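Local atomic coordinates of putative acyl-CoA thioester hydrolase YbhC (Escherichia coli K-12, PDB entry 3GRH), a protein that is a putative thioesterase of the outer membrane that belongs to the pectinesterase family but neither binds pectin nor has pectinesterase activity. Residues Arg327-Gly332 and Ala358-Phe363. Sequence-based numbering, arbitrary orientation.
Sequences RFNAFG and AINEGF
Phe328 and Ala358 pair in parallel fashion through backbone hydrogen bonds: Phe328 N donates to Ala358 O at 2.9 Å, and Asn360 N returns a bond to Phe328 O at 3.0 Å. A third bond, from Ala330 N to Glu361 O (3.2 Å), continues the pairing after strand 358-359 has ended, with Glu361 as an extra residue between the Asn329-Asn360 and Ala330-Gly362 pairs. Gly362 CA then comes 3.5 Å from Ala330 O in a CA-H...O contact, at a place where a CB would collide with that carbonyl. These are neighbouring coils of the right-handed parallel beta-helix of the pectinesterase family, and strand 294-297 flanks 327-330 on its other edge. Asn329 and Asn360 stack side by side from one coil to the next, amide planes 17° apart, and Asn360 ND2 donates to Asn329 OD1 at 2.9 Å, tilted 34° from the carbonyl plane. Asn329 ND2 passes the chain of bonds on to Glu294. A leucine in place of Asn329 would probably leave the Asn360 amide without this acceptor and Glu294 without this donor, interrupting the side-chain relay that links three coils. The apolar contacts lie on the other face, where Phe328, stacked on Phe295, meets Ile359 CG1 through CD2. With CG anti to its carbonyl carbon (chi1 -67°), Phe363 brings its ring back against strand 327-330, on the side of Phe328 and Ala330; Ala330 CB sits over one face in a CH-pi contact, 4.0 Å from the centroid, while Phe363 CZ reaches Phe328 CB at 3.9 Å. Val308 touches both phenylalanines from strand 307-311.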
loop_
_atom_site.group_PDB
_atom_site.type_symbol
_atom_site.label_atom_id
_atom_site.label_comp_id
_atom_site.label_asym_id
_atom_site.label_seq_id
_atom_site.Cartn_x
_atom_site.Cartn_y
_atom_site.Cartn_z
ATOM N N ARG A 327 12.427 -1.518 -7.132
ATOM C CA ARG A 327 12.578 -1.394 -8.587
ATOM C C ARG A 327 11.332 -0.682 -9.086
ATOM O O ARG A 327 10.241 -0.997 -8.704
ATOM C CB ARG A 327 12.758 -2.750 -9.264
ATOM C CG ARG A 327 14.013 -3.370 -8.899
ATOM C CD ARG A 327 14.116 -4.724 -9.603
ATOM N NE ARG A 327 13.248 -5.720 -8.983
ATOM C CZ ARG A 327 12.610 -6.703 -9.625
ATOM N NH1 ARG A 327 12.703 -6.837 -10.932
ATOM N NH2 ARG A 327 11.895 -7.583 -8.939
ATOM N N PHE A 328 11.518 0.328 -9.905
ATOM C CA PHE A 328 10.434 1.124 -10.441
ATOM C C PHE A 328 10.509 1.137 -11.978
ATOM O O PHE A 328 11.533 1.451 -12.538
ATOM C CB PHE A 328 10.549 2.580 -9.958
ATOM C CG PHE A 328 10.379 2.739 -8.478
ATOM C CD1 PHE A 328 9.168 3.001 -7.927
ATOM C CD2 PHE A 328 11.413 2.517 -7.628
ATOM C CE1 PHE A 328 8.969 3.082 -6.554
ATOM C CE2 PHE A 328 11.196 2.620 -6.264
ATOM C CZ PHE A 328 10.028 2.908 -5.722
ATOM N N ASN A 329 9.464 0.700 -12.633
ATOM C CA ASN A 329 9.420 0.585 -14.097
ATOM C C ASN A 329 8.181 1.238 -14.655
ATOM O O ASN A 329 7.097 1.014 -14.172
ATOM C CB ASN A 329 9.462 -0.887 -14.446
ATOM C CG ASN A 329 10.801 -1.548 -14.111
ATOM O OD1 ASN A 329 11.835 -1.029 -14.532
ATOM N ND2 ASN A 329 10.796 -2.679 -13.388
ATOM N N ALA A 330 8.329 2.032 -15.699
ATOM C CA ALA A 330 7.146 2.640 -16.372
ATOM C C ALA A 330 7.242 2.534 -17.883
ATOM O O ALA A 330 8.322 2.619 -18.399
ATOM C CB ALA A 330 7.028 4.063 -15.984
ATOM N N PHE A 331 6.103 2.330 -18.538
ATOM C CA PHE A 331 6.053 2.181 -20.030
ATOM C C PHE A 331 6.372 3.472 -20.818
ATOM O O PHE A 331 7.509 3.662 -21.232
ATOM C CB PHE A 331 4.698 1.597 -20.486
ATOM C CG PHE A 331 4.482 0.182 -20.046
ATOM C CD1 PHE A 331 3.863 -0.080 -18.849
ATOM C CD2 PHE A 331 4.966 -0.885 -20.791
ATOM C CE1 PHE A 331 3.680 -1.382 -18.405
ATOM C CE2 PHE A 331 4.796 -2.197 -20.343
ATOM C CZ PHE A 331 4.147 -2.441 -19.162
ATOM N N GLY A 332 5.363 4.311 -21.035
ATOM C CA GLY A 332 5.443 5.556 -21.805
ATOM C C GLY A 332 6.720 6.393 -21.859
ATOM O O GLY A 332 7.787 5.992 -21.379
ATOM N N ALA A 358 16.260 1.154 -7.837
ATOM C CA ALA A 358 16.532 1.294 -9.260
ATOM C C ALA A 358 15.289 1.980 -9.855
ATOM O O ALA A 358 14.188 1.458 -9.702
ATOM C CB ALA A 358 16.725 -0.089 -9.912
ATOM N N ILE A 359 15.462 3.099 -10.539
ATOM C CA ILE A 359 14.382 3.822 -11.262
ATOM C C ILE A 359 14.681 3.781 -12.738
ATOM O O ILE A 359 15.684 4.261 -13.200
ATOM C CB ILE A 359 14.242 5.267 -10.774
ATOM C CG1 ILE A 359 14.033 5.281 -9.276
ATOM C CG2 ILE A 359 13.035 5.922 -11.425
ATOM C CD1 ILE A 359 14.083 6.621 -8.653
ATOM N N ASN A 360 13.845 3.130 -13.490
ATOM C CA ASN A 360 14.326 2.664 -14.767
ATOM C C ASN A 360 13.701 3.582 -15.731
ATOM O O ASN A 360 13.430 4.768 -15.424
ATOM C CB ASN A 360 14.084 1.140 -14.937
ATOM C CG ASN A 360 14.976 0.298 -13.982
ATOM O OD1 ASN A 360 16.213 0.494 -13.914
ATOM N ND2 ASN A 360 14.320 -0.517 -13.125
ATOM N N GLU A 361 13.532 3.128 -16.960
ATOM C CA GLU A 361 13.040 4.021 -17.934
ATOM C C GLU A 361 11.574 4.305 -17.659
ATOM O O GLU A 361 10.865 3.588 -16.899
ATOM C CB GLU A 361 13.260 3.478 -19.361
ATOM C CG GLU A 361 13.366 4.592 -20.443
ATOM C CD GLU A 361 14.580 5.546 -20.302
ATOM O OE1 GLU A 361 15.090 5.735 -19.172
ATOM O OE2 GLU A 361 15.037 6.103 -21.353
ATOM N N GLY A 362 11.168 5.427 -18.216
ATOM C CA GLY A 362 9.796 5.804 -18.329
ATOM C C GLY A 362 9.353 6.904 -17.426
ATOM O O GLY A 362 8.207 7.282 -17.497
ATOM N N PHE A 363 10.190 7.331 -16.509
ATOM C CA PHE A 363 9.799 8.385 -15.568
ATOM C C PHE A 363 10.178 9.783 -16.015
ATOM O O PHE A 363 11.120 9.962 -16.789
ATOM C CB PHE A 363 10.337 8.106 -14.171
ATOM C CG PHE A 363 9.712 6.917 -13.542
ATOM C CD1 PHE A 363 8.569 7.057 -12.801
ATOM C CD2 PHE A 363 10.239 5.673 -13.715
ATOM C CE1 PHE A 363 7.959 5.914 -12.273
ATOM C CE2 PHE A 363 9.647 4.565 -13.195
ATOM C CZ PHE A 363 8.511 4.689 -12.475
#